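Protein BONZAI 1 (Arabidopsis thaliana, PDB 6KXT) restrains cell death and defence responses in the plant and binds phospholipids in a calcium-dependent way, this chain being its second C2 domain. Local coordinates at residues K11-N22 against S133-V144; S30-V38 against P49-L60. One frame throughout, in Å; residues are numbered along the deposited sequence.

Interaction 1. Residues K11-N22 against S133-V144; sequences KISTEIVFRCSN and SQLFVDKFTETV
At the start of 133-144 the backbones of Gln-134 and Ser-21 exchange N-H...O=C bonds, with Gln-134 NE2 turned to Asn-118. Leu-135 follows on the buried side, where its CD1 touches Phe-18 CD1 at 3.8 Å and also reaches Cys-20 SG. Phe-136 lies on the other side, its ring spread beneath the guanidinium of Arg-19 in an offset, nearly parallel cation-pi stack, planes at 16°. Arg-19 NH2 stands 3.3 Å from Phe-136 CG, nearer the rim than the centre. Arg-19 gets there by a bend at chi3 (70°), which also lays its NE toward Asp-138. That salt bridge is close to straight: Arg-19 NE to Asp-138 OD1 is 2.9 Å, at the guanidinium's edge and on the syn side of the carboxylate. Stack and salt bridge together fix the group's rotation.

Opposite Val-17 the chain fits in two residues, Asp-138 and Lys-139, a classic beta bulge in the antiparallel pairing amid one sheet of the C2 beta-sandwich; Asp-138 N donates to Val-17 O at 2.8 Å, whereas the bond from Lys-139 N is weak. Lys-139, fully extended, carries NZ to within 3.6 Å of Glu-15 OE2, a loose salt bridge. Beyond it Phe-140, with CG anti to the backbone N (chi1 -171°), offers one ring face to Thr-14, whose CG2 sits 3.6 Å from the ring centroid in a CH-pi contact, while Ile-16 CD1 packs alongside. Glu-142 shares a water with Thr-14 OG1 and pairs with Lys-77; its CB and CG rest on Ile-12 CG2, 3.7 Å from CG. Thr-143 O accepts a nearly linear bond from Ser-13 N.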
loop_
_atom_site.group_PDB
_atom_site.type_symbol
_atom_site.label_atom_id
_atom_site.label_comp_id
_atom_site.label_asym_id
_atom_site.label_seq_id
_atom_site.Cartn_x
_atom_site.Cartn_y
_atom_site.Cartn_z
ATOM N N LYS A 11 15.262 5.791 13.286
ATOM C CA LYS A 11 15.483 6.957 12.389
ATOM C C LYS A 11 15.296 6.563 10.916
ATOM O O LYS A 11 15.451 7.421 10.089
ATOM C CB LYS A 11 16.896 7.512 12.600
ATOM C CG LYS A 11 17.164 8.094 13.981
ATOM C CD LYS A 11 18.673 8.335 14.178
ATOM C CE LYS A 11 19.188 9.604 13.558
ATOM N NZ LYS A 11 20.672 9.654 13.656
ATOM N N ILE A 12 15.103 5.290 10.590
ATOM C CA ILE A 12 15.074 4.905 9.155
ATOM C C ILE A 12 13.816 5.467 8.464
ATOM O O ILE A 12 12.683 5.290 8.947
ATOM C CB ILE A 12 15.207 3.390 8.960
ATOM C CG1 ILE A 12 16.615 2.918 9.314
ATOM C CG2 ILE A 12 14.834 3.040 7.524
ATOM C CD1 ILE A 12 16.773 1.420 9.336
ATOM N N SER A 13 14.064 6.147 7.341
ATOM C CA SER A 13 13.017 6.619 6.407
ATOM C C SER A 13 13.045 5.676 5.210
ATOM O O SER A 13 14.114 5.440 4.636
ATOM C CB SER A 13 13.239 8.024 5.979
ATOM O OG SER A 13 12.273 8.470 5.062
ATOM N N THR A 14 11.879 5.106 4.865
ATOM C CA THR A 14 11.773 4.147 3.756
ATOM C C THR A 14 11.102 4.835 2.558
ATOM O O THR A 14 9.961 5.333 2.709
ATOM C CB THR A 14 11.025 2.892 4.202
ATOM O OG1 THR A 14 11.692 2.351 5.344
ATOM C CG2 THR A 14 10.993 1.844 3.120
ATOM N N GLU A 15 11.760 4.820 1.417
ATOM C CA GLU A 15 11.195 5.340 0.158
ATOM C C GLU A 15 10.700 4.133 -0.644
ATOM O O GLU A 15 11.488 3.195 -0.911
ATOM C CB GLU A 15 12.293 6.099 -0.582
ATOM C CG GLU A 15 11.786 6.603 -1.919
ATOM C CD GLU A 15 12.799 7.407 -2.716
ATOM O OE1 GLU A 15 13.888 7.671 -2.177
ATOM O OE2 GLU A 15 12.484 7.779 -3.843
ATOM N N ILE A 16 9.451 4.164 -1.087
ATOM C CA ILE A 16 8.808 3.027 -1.784
ATOM C C ILE A 16 8.114 3.508 -3.034
ATOM O O ILE A 16 7.349 4.491 -2.990
ATOM C CB ILE A 16 7.796 2.284 -0.879
ATOM C CG1 ILE A 16 8.436 1.910 0.462
ATOM C CG2 ILE A 16 7.244 1.074 -1.654
ATOM C CD1 ILE A 16 7.573 1.041 1.367
ATOM N N VAL A 17 8.384 2.856 -4.151
ATOM C CA VAL A 17 7.614 3.045 -5.412
ATOM C C VAL A 17 6.728 1.805 -5.530
ATOM O O VAL A 17 7.244 0.666 -5.659
ATOM C CB VAL A 17 8.499 3.247 -6.650
ATOM C CG1 VAL A 17 7.651 3.180 -7.921
ATOM C CG2 VAL A 17 9.278 4.553 -6.568
ATOM N N PHE A 18 5.426 1.997 -5.502
ATOM C CA PHE A 18 4.385 0.984 -5.707
ATOM C C PHE A 18 3.895 0.982 -7.141
ATOM O O PHE A 18 3.799 2.024 -7.787
ATOM C CB PHE A 18 3.187 1.260 -4.798
ATOM C CG PHE A 18 3.440 1.071 -3.325
ATOM C CD1 PHE A 18 3.576 -0.214 -2.816
ATOM C CD2 PHE A 18 3.454 2.134 -2.449
ATOM C CE1 PHE A 18 3.702 -0.421 -1.445
ATOM C CE2 PHE A 18 3.573 1.921 -1.078
ATOM C CZ PHE A 18 3.718 0.648 -0.590
ATOM N N ARG A 19 3.598 -0.224 -7.610
ATOM C CA ARG A 19 3.042 -0.446 -8.957
ATOM C C ARG A 19 1.900 -1.441 -8.817
ATOM O O ARG A 19 2.014 -2.392 -7.994
ATOM C CB ARG A 19 4.134 -0.997 -9.867
ATOM C CG ARG A 19 3.617 -1.536 -11.186
ATOM C CD ARG A 19 4.830 -1.894 -12.054
ATOM N NE ARG A 19 5.608 -3.058 -11.609
ATOM C CZ ARG A 19 5.307 -4.304 -11.918
ATOM N NH1 ARG A 19 4.207 -4.595 -12.599
ATOM N NH2 ARG A 19 6.110 -5.287 -11.543
ATOM N N CYS A 20 0.841 -1.320 -9.603
ATOM C CA CYS A 20 -0.192 -2.347 -9.706
ATOM C C CYS A 20 -0.258 -2.900 -11.123
ATOM O O CYS A 20 0.062 -2.146 -12.091
ATOM C CB CYS A 20 -1.572 -1.877 -9.299
ATOM S SG CYS A 20 -1.637 -1.329 -7.576
ATOM N N SER A 21 -0.655 -4.170 -11.198
ATOM C CA SER A 21 -0.882 -4.894 -12.465
ATOM C C SER A 21 -2.357 -5.285 -12.569
ATOM O O SER A 21 -2.864 -5.888 -11.621
ATOM C CB SER A 21 0.018 -6.092 -12.512
ATOM O OG SER A 21 0.094 -6.624 -13.813
ATOM N N ASN A 22 -3.005 -4.979 -13.694
ATOM C CA ASN A 22 -4.265 -5.636 -14.126
ATOM C C ASN A 22 -5.391 -5.277 -13.143
ATOM O O ASN A 22 -6.152 -6.164 -12.760
ATOM C CB ASN A 22 -4.029 -7.143 -14.354
ATOM C CG ASN A 22 -5.148 -7.873 -15.086
ATOM O OD1 ASN A 22 -5.925 -7.272 -15.829
ATOM N ND2 ASN A 22 -5.249 -9.186 -14.873
ATOM N N SER A 133 -5.718 -8.880 -9.702
ATOM C CA SER A 133 -4.831 -7.710 -9.632
ATOM C C SER A 133 -3.767 -7.927 -8.557
ATOM O O SER A 133 -4.026 -8.609 -7.532
ATOM C CB SER A 133 -5.570 -6.453 -9.437
ATOM O OG SER A 133 -6.417 -6.514 -8.292
ATOM N N GLN A 134 -2.598 -7.346 -8.779
ATOM C CA GLN A 134 -1.398 -7.470 -7.914
ATOM C C GLN A 134 -0.740 -6.133 -7.666
ATOM O O GLN A 134 -0.781 -5.236 -8.504
ATOM C CB GLN A 134 -0.380 -8.437 -8.499
ATOM C CG GLN A 134 -0.934 -9.860 -8.572
ATOM C CD GLN A 134 -0.067 -10.822 -9.332
ATOM O OE1 GLN A 134 0.473 -10.459 -10.384
ATOM N NE2 GLN A 134 0.062 -12.033 -8.825
ATOM N N LEU A 135 -0.160 -6.015 -6.480
ATOM C CA LEU A 135 0.673 -4.906 -6.024
ATOM C C LEU A 135 2.123 -5.383 -6.056
ATOM O O LEU A 135 2.443 -6.493 -5.596
ATOM C CB LEU A 135 0.315 -4.503 -4.582
ATOM C CG LEU A 135 1.116 -3.364 -3.960
ATOM C CD1 LEU A 135 0.792 -2.044 -4.584
ATOM C CD2 LEU A 135 0.854 -3.283 -2.460
ATOM N N PHE A 136 2.990 -4.568 -6.586
ATOM C CA PHE A 136 4.436 -4.781 -6.668
ATOM C C PHE A 136 5.169 -3.636 -6.003
ATOM O O PHE A 136 4.666 -2.476 -5.941
ATOM C CB PHE A 136 4.889 -4.928 -8.115
ATOM C CG PHE A 136 4.415 -6.177 -8.799
ATOM C CD1 PHE A 136 3.188 -6.248 -9.406
ATOM C CD2 PHE A 136 5.270 -7.283 -8.883
ATOM C CE1 PHE A 136 2.756 -7.439 -10.001
ATOM C CE2 PHE A 136 4.846 -8.443 -9.501
ATOM C CZ PHE A 136 3.604 -8.518 -10.053
ATOM N N VAL A 137 6.388 -3.909 -5.537
ATOM C CA VAL A 137 7.254 -2.929 -4.851
ATOM C C VAL A 137 8.443 -2.705 -5.798
ATOM O O VAL A 137 9.347 -3.563 -5.857
ATOM C CB VAL A 137 7.663 -3.414 -3.459
ATOM C CG1 VAL A 137 8.550 -2.359 -2.797
ATOM C CG2 VAL A 137 6.430 -3.714 -2.640
ATOM N N ASP A 138 8.361 -1.666 -6.621
ATOM C CA ASP A 138 9.368 -1.422 -7.691
ATOM C C ASP A 138 10.649 -0.899 -7.072
ATOM O O ASP A 138 11.724 -1.093 -7.624
ATOM C CB ASP A 138 8.880 -0.401 -8.720
ATOM C CG ASP A 138 8.069 -0.969 -9.868
ATOM O OD1 ASP A 138 7.758 -2.190 -9.838
ATOM O OD2 ASP A 138 7.766 -0.155 -10.777
ATOM N N LYS A 139 10.547 -0.134 -5.991
ATOM C CA LYS A 139 11.729 0.428 -5.306
ATOM C C LYS A 139 11.478 0.405 -3.805
ATOM O O LYS A 139 10.334 0.657 -3.355
ATOM C CB LYS A 139 11.979 1.876 -5.710
ATOM C CG LYS A 139 13.142 2.551 -5.004
ATOM C CD LYS A 139 13.355 3.961 -5.451
ATOM C CE LYS A 139 14.727 4.494 -5.074
ATOM N NZ LYS A 139 14.924 5.847 -5.618
ATOM N N PHE A 140 12.523 0.127 -3.034
ATOM C CA PHE A 140 12.472 0.060 -1.559
ATOM C C PHE A 140 13.862 0.502 -1.073
ATOM O O PHE A 140 14.802 -0.303 -1.248
ATOM C CB PHE A 140 12.139 -1.326 -1.039
ATOM C CG PHE A 140 11.872 -1.391 0.445
ATOM C CD1 PHE A 140 12.926 -1.405 1.352
ATOM C CD2 PHE A 140 10.586 -1.488 0.954
ATOM C CE1 PHE A 140 12.663 -1.482 2.721
ATOM C CE2 PHE A 140 10.347 -1.580 2.321
ATOM C CZ PHE A 140 11.405 -1.541 3.197
ATOM N N THR A 141 13.961 1.699 -0.544
ATOM C CA THR A 141 15.258 2.286 -0.152
ATOM C C THR A 141 15.132 2.862 1.246
ATOM O O THR A 141 14.252 3.672 1.497
ATOM C CB THR A 141 15.736 3.343 -1.152
ATOM O OG1 THR A 141 15.788 2.763 -2.461
ATOM C CG2 THR A 141 17.101 3.868 -0.774
ATOM N N GLU A 142 16.089 2.522 2.092
ATOM C CA GLU A 142 16.215 3.004 3.486
ATOM C C GLU A 142 17.346 4.017 3.607
ATOM O O GLU A 142 18.411 3.816 3.004
ATOM C CB GLU A 142 16.506 1.852 4.412
ATOM C CG GLU A 142 15.334 0.908 4.562
ATOM C CD GLU A 142 15.629 -0.280 5.453
ATOM O OE1 GLU A 142 16.786 -0.738 5.459
ATOM O OE2 GLU A 142 14.717 -0.814 6.076
ATOM N N THR A 143 17.070 5.087 4.316
ATOM C CA THR A 143 18.058 6.147 4.629
ATOM C C THR A 143 17.899 6.570 6.086
ATOM O O THR A 143 16.781 6.510 6.639
ATOM C CB THR A 143 17.912 7.385 3.732
ATOM O OG1 THR A 143 19.009 8.264 4.010
ATOM C CG2 THR A 143 16.606 8.129 3.907
ATOM N N VAL A 144 18.963 7.045 6.692
ATOM C CA VAL A 144 18.885 7.547 8.089
ATOM C C VAL A 144 18.750 9.081 8.122
ATOM O O VAL A 144 19.428 9.617 7.224
ATOM C CB VAL A 144 20.128 7.036 8.854
ATOM C CG1 VAL A 144 20.171 7.608 10.260
ATOM C CG2 VAL A 144 20.150 5.523 8.889
HETATM O O HOH W 1 12.137 -0.152 6.455
HETATM O O HOH W 2 8.491 -4.478 -9.863
#

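Interaction 2. Residues S30-V38 against P49-L60. With SO4 (sulfate ion), chain D.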
loop_
_atom_site.group_PDB
_atom_site.type_symbol
_atom_site.label_atom_id
_atom_site.label_comp_id
_atom_site.label_asym_id
_atom_site.label_seq_id
_atom_site.Cartn_x
_atom_site.Cartn_y
_atom_site.Cartn_z
ATOM N N SER A 30 -16.987 2.922 -15.665
ATOM C CA SER A 30 -15.840 3.809 -15.908
ATOM C C SER A 30 -14.547 3.148 -15.412
ATOM O O SER A 30 -14.559 2.341 -14.455
ATOM C CB SER A 30 -16.047 5.165 -15.286
ATOM O OG SER A 30 -16.085 5.037 -13.872
ATOM N N LYS A 31 -13.456 3.428 -16.097
ATOM C CA LYS A 31 -12.146 2.903 -15.685
ATOM C C LYS A 31 -11.816 3.484 -14.314
ATOM O O LYS A 31 -12.128 4.668 -14.035
ATOM C CB LYS A 31 -11.172 3.339 -16.775
ATOM C CG LYS A 31 -9.861 2.628 -16.866
ATOM C CD LYS A 31 -9.028 3.061 -18.090
ATOM C CE LYS A 31 -9.561 2.644 -19.441
ATOM N NZ LYS A 31 -8.501 2.814 -20.475
ATOM N N SER A 32 -11.093 2.738 -13.506
ATOM C CA SER A 32 -10.559 3.258 -12.229
ATOM C C SER A 32 -9.603 4.425 -12.426
ATOM O O SER A 32 -8.827 4.453 -13.362
ATOM C CB SER A 32 -9.883 2.141 -11.488
ATOM O OG SER A 32 -10.813 1.120 -11.091
ATOM N N ASP A 33 -9.682 5.337 -11.463
ATOM C CA ASP A 33 -8.686 6.403 -11.231
ATOM C C ASP A 33 -7.990 6.101 -9.913
ATOM O O ASP A 33 -8.367 6.624 -8.872
ATOM C CB ASP A 33 -9.355 7.768 -11.161
ATOM C CG ASP A 33 -10.195 8.049 -12.392
ATOM O OD1 ASP A 33 -9.635 8.007 -13.496
ATOM O OD2 ASP A 33 -11.424 8.358 -12.218
ATOM N N PRO A 34 -6.998 5.182 -9.918
ATOM C CA PRO A 34 -6.518 4.641 -8.670
ATOM C C PRO A 34 -5.479 5.498 -7.935
ATOM O O PRO A 34 -4.714 6.224 -8.519
ATOM C CB PRO A 34 -5.837 3.339 -9.108
ATOM C CG PRO A 34 -5.335 3.644 -10.484
ATOM C CD PRO A 34 -6.410 4.535 -11.077
ATOM N N PHE A 35 -5.538 5.340 -6.634
ATOM C CA PHE A 35 -4.538 5.815 -5.675
ATOM C C PHE A 35 -4.430 4.780 -4.563
ATOM O O PHE A 35 -5.300 3.880 -4.398
ATOM C CB PHE A 35 -4.942 7.204 -5.137
ATOM C CG PHE A 35 -6.158 7.298 -4.262
ATOM C CD1 PHE A 35 -7.429 7.228 -4.804
ATOM C CD2 PHE A 35 -6.053 7.416 -2.883
ATOM C CE1 PHE A 35 -8.557 7.303 -4.010
ATOM C CE2 PHE A 35 -7.188 7.544 -2.082
ATOM C CZ PHE A 35 -8.435 7.468 -2.648
ATOM N N LEU A 36 -3.289 4.880 -3.857
ATOM C CA LEU A 36 -3.033 3.991 -2.696
ATOM C C LEU A 36 -3.052 4.801 -1.405
ATOM O O LEU A 36 -2.593 5.967 -1.387
ATOM C CB LEU A 36 -1.672 3.282 -2.749
ATOM C CG LEU A 36 -1.372 2.451 -3.974
ATOM C CD1 LEU A 36 0.020 1.831 -3.846
ATOM C CD2 LEU A 36 -2.419 1.393 -4.154
ATOM N N VAL A 37 -3.539 4.196 -0.354
ATOM C CA VAL A 37 -3.460 4.746 1.018
ATOM C C VAL A 37 -2.777 3.679 1.868
ATOM O O VAL A 37 -3.158 2.506 1.854
ATOM C CB VAL A 37 -4.859 5.069 1.563
ATOM C CG1 VAL A 37 -4.754 5.527 2.999
ATOM C CG2 VAL A 37 -5.549 6.088 0.653
ATOM N N VAL A 38 -1.745 4.094 2.600
ATOM C CA VAL A 38 -1.081 3.256 3.626
ATOM C C VAL A 38 -1.587 3.682 4.984
ATOM O O VAL A 38 -1.600 4.900 5.243
ATOM C CB VAL A 38 0.435 3.393 3.532
ATOM C CG1 VAL A 38 1.103 2.507 4.545
ATOM C CG2 VAL A 38 0.928 3.013 2.150
ATOM N N PRO A 49 -4.774 6.541 8.239
ATOM C CA PRO A 49 -4.002 6.868 7.044
ATOM C C PRO A 49 -2.730 7.651 7.393
ATOM O O PRO A 49 -2.812 8.624 8.127
ATOM C CB PRO A 49 -4.963 7.706 6.199
ATOM C CG PRO A 49 -6.308 7.214 6.648
ATOM C CD PRO A 49 -6.157 7.049 8.143
ATOM N N VAL A 50 -1.597 7.206 6.884
ATOM C CA VAL A 50 -0.272 7.860 7.143
ATOM C C VAL A 50 0.377 8.297 5.847
ATOM O O VAL A 50 1.256 9.172 5.890
ATOM C CB VAL A 50 0.653 6.943 7.964
ATOM C CG1 VAL A 50 0.139 6.739 9.387
ATOM C CG2 VAL A 50 0.940 5.593 7.320
ATOM N N SER A 51 -0.024 7.733 4.703
ATOM C CA SER A 51 0.540 8.116 3.413
ATOM C C SER A 51 -0.499 7.857 2.319
ATOM O O SER A 51 -1.255 6.895 2.432
ATOM C CB SER A 51 1.781 7.354 3.169
ATOM O OG SER A 51 2.407 7.881 2.034
ATOM N N LYS A 52 -0.570 8.716 1.333
ATOM C CA LYS A 52 -1.392 8.436 0.142
ATOM C C LYS A 52 -0.628 8.870 -1.099
ATOM O O LYS A 52 0.195 9.818 -1.057
ATOM C CB LYS A 52 -2.772 9.078 0.232
ATOM C CG LYS A 52 -2.779 10.597 0.260
ATOM C CD LYS A 52 -4.183 11.167 0.184
ATOM C CE LYS A 52 -4.224 12.677 0.233
ATOM N NZ LYS A 52 -3.208 13.286 -0.657
ATOM N N THR A 53 -0.858 8.149 -2.179
ATOM C CA THR A 53 -0.322 8.558 -3.489
ATOM C C THR A 53 -1.247 9.602 -4.119
ATOM O O THR A 53 -2.435 9.727 -3.714
ATOM C CB THR A 53 -0.129 7.371 -4.436
ATOM O OG1 THR A 53 -1.412 6.857 -4.854
ATOM C CG2 THR A 53 0.675 6.259 -3.799
ATOM N N GLU A 54 -0.709 10.261 -5.144
ATOM C CA GLU A 54 -1.522 10.988 -6.140
ATOM C C GLU A 54 -2.464 10.005 -6.846
ATOM O O GLU A 54 -2.227 8.779 -6.873
ATOM C CB GLU A 54 -0.619 11.693 -7.130
ATOM C CG GLU A 54 0.093 10.767 -8.099
ATOM C CD GLU A 54 1.347 10.067 -7.568
ATOM O OE1 GLU A 54 1.757 10.338 -6.426
ATOM O OE2 GLU A 54 1.910 9.239 -8.325
ATOM N N VAL A 55 -3.522 10.561 -7.403
ATOM C CA VAL A 55 -4.478 9.848 -8.278
ATOM C C VAL A 55 -3.904 9.747 -9.671
ATOM O O VAL A 55 -3.373 10.739 -10.183
ATOM C CB VAL A 55 -5.831 10.572 -8.281
ATOM C CG1 VAL A 55 -6.806 9.891 -9.204
ATOM C CG2 VAL A 55 -6.391 10.614 -6.869
ATOM N N ARG A 56 -3.967 8.563 -10.270
ATOM C CA ARG A 56 -3.615 8.404 -11.692
ATOM C C ARG A 56 -4.901 8.126 -12.449
ATOM O O ARG A 56 -5.432 7.015 -12.357
ATOM C CB ARG A 56 -2.561 7.326 -11.943
ATOM C CG ARG A 56 -1.219 7.676 -11.337
ATOM C CD ARG A 56 -0.208 6.560 -11.483
ATOM N NE ARG A 56 -0.025 6.170 -12.872
ATOM C CZ ARG A 56 0.777 6.777 -13.781
ATOM N NH1 ARG A 56 1.596 7.749 -13.430
ATOM N NH2 ARG A 56 0.734 6.323 -15.027
ATOM N N LYS A 57 -5.293 9.046 -13.311
ATOM C CA LYS A 57 -6.582 8.893 -14.023
ATOM C C LYS A 57 -6.538 7.750 -15.048
ATOM O O LYS A 57 -5.576 7.669 -15.809
ATOM C CB LYS A 57 -6.916 10.237 -14.704
ATOM C CG LYS A 57 -7.254 11.410 -13.797
ATOM C CD LYS A 57 -8.677 11.362 -13.330
ATOM C CE LYS A 57 -9.684 11.506 -14.466
ATOM N NZ LYS A 57 -11.030 10.996 -14.098
ATOM N N ASN A 58 -7.581 6.924 -15.047
ATOM C CA ASN A 58 -7.882 5.967 -16.134
ATOM C C ASN A 58 -6.738 4.971 -16.321
ATOM O O ASN A 58 -6.345 4.628 -17.468
ATOM C CB ASN A 58 -8.202 6.737 -17.421
ATOM C CG ASN A 58 -9.554 7.380 -17.297
ATOM O OD1 ASN A 58 -10.519 6.688 -17.020
ATOM N ND2 ASN A 58 -9.571 8.693 -17.477
ATOM N N ASP A 59 -6.109 4.559 -15.229
ATOM C CA ASP A 59 -4.909 3.698 -15.353
ATOM C C ASP A 59 -5.138 2.355 -14.658
ATOM O O ASP A 59 -5.321 2.332 -13.427
ATOM C CB ASP A 59 -3.692 4.416 -14.781
ATOM C CG ASP A 59 -2.351 3.796 -15.060
ATOM O OD1 ASP A 59 -2.344 2.743 -15.704
ATOM O OD2 ASP A 59 -1.344 4.457 -14.659
ATOM N N LEU A 60 -5.058 1.264 -15.383
ATOM C CA LEU A 60 -5.256 -0.084 -14.804
ATOM C C LEU A 60 -3.891 -0.719 -14.470
ATOM O O LEU A 60 -3.890 -1.812 -13.885
ATOM C CB LEU A 60 -6.053 -0.973 -15.772
ATOM C CG LEU A 60 -7.412 -0.404 -16.197
ATOM C CD1 LEU A 60 -8.055 -1.329 -17.231
ATOM C CD2 LEU A 60 -8.358 -0.244 -15.008
HETATM S S SO4 D . 3.394 7.668 -17.033
HETATM O O1 SO4 D . 3.646 7.565 -15.647
HETATM O O2 SO4 D . 2.291 6.860 -17.448
HETATM O O3 SO4 D . 4.610 7.178 -17.659
HETATM O O4 SO4 D . 3.132 9.047 -17.418
HETATM O O HOH W 3 -13.417 5.478 -18.219
HETATM O O HOH W 4 -12.257 7.427 -14.910
#
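Val-38 and Ser-51 pair across the beta hairpin of strands 34-40 and 48-52, at one margin of the second sheet of the C2 sandwich; past Lys-52 the chain continues beside its partner as a loop closed by a type II turn, Arg-56 to Asp-59. Among the backbone bonds, Val-38 O accepts from both Val-50 N and Ser-51 N, a classic beta bulge, and Arg-56 N gives an almost straight bond to Pro-34 O. Thr-53 substitutes a side chain for a carbonyl: chi1 of 70° sets OG1 between the backbone N and the carbonyl carbon, where it receives Leu-36 N at 2.9 Å and donates to Glu-54 O.

Apolar contacts are modest, Val-37 CG1 lying alongside Pro-49 CB at 3.9 Å and Val-55 CG2 meeting Phe-35 CB.

Charged groups gather at the turn. Asp-33 OD1 takes Asn-58 N at 2.8 Å through its anti lone pair, while Lys-57, bent at chi2 and chi3, folds back so that NZ forms a weak salt bridge with the same carboxylate. Arg-56 grips Asp-59 side-on, NE and NH2 both donating to OD2, which lies in the guanidinium plane. Replacing Arg-56 by a leucine would probably leave Asp-59 OD2 without its charged mate across the turn and the sulfate without this anchor. That sulfate lies at the guanidinium's edge, its O2 2.9 Å from Arg-56 NH2 and its O1 3.0 Å from NH1.

In the fold
The two contacts belong to opposite sheets of one C2 sandwich, and the chain closes interaction 2 inside the loop spanned by interaction 1. Their centres lie about 15 Å apart, yet they meet in the core: Leu-36 CD1 of 30-38 packs against Phe-18 CB at 3.4 Å and also against Leu-135 CD1. Interaction 1 joins distant parts of the sequence in mid-sheet, with one side chiefly hydrophobic and the other bearing ion pairs and a cation-pi stack. Interaction 2 is local, a hairpin whose outer strand borders its sheet, and its charged contacts collect in a turn that also holds an ion probably from the crystallisation liquor. The bulge falls mid-strand in interaction 1 but near the hairpin end in interaction 2.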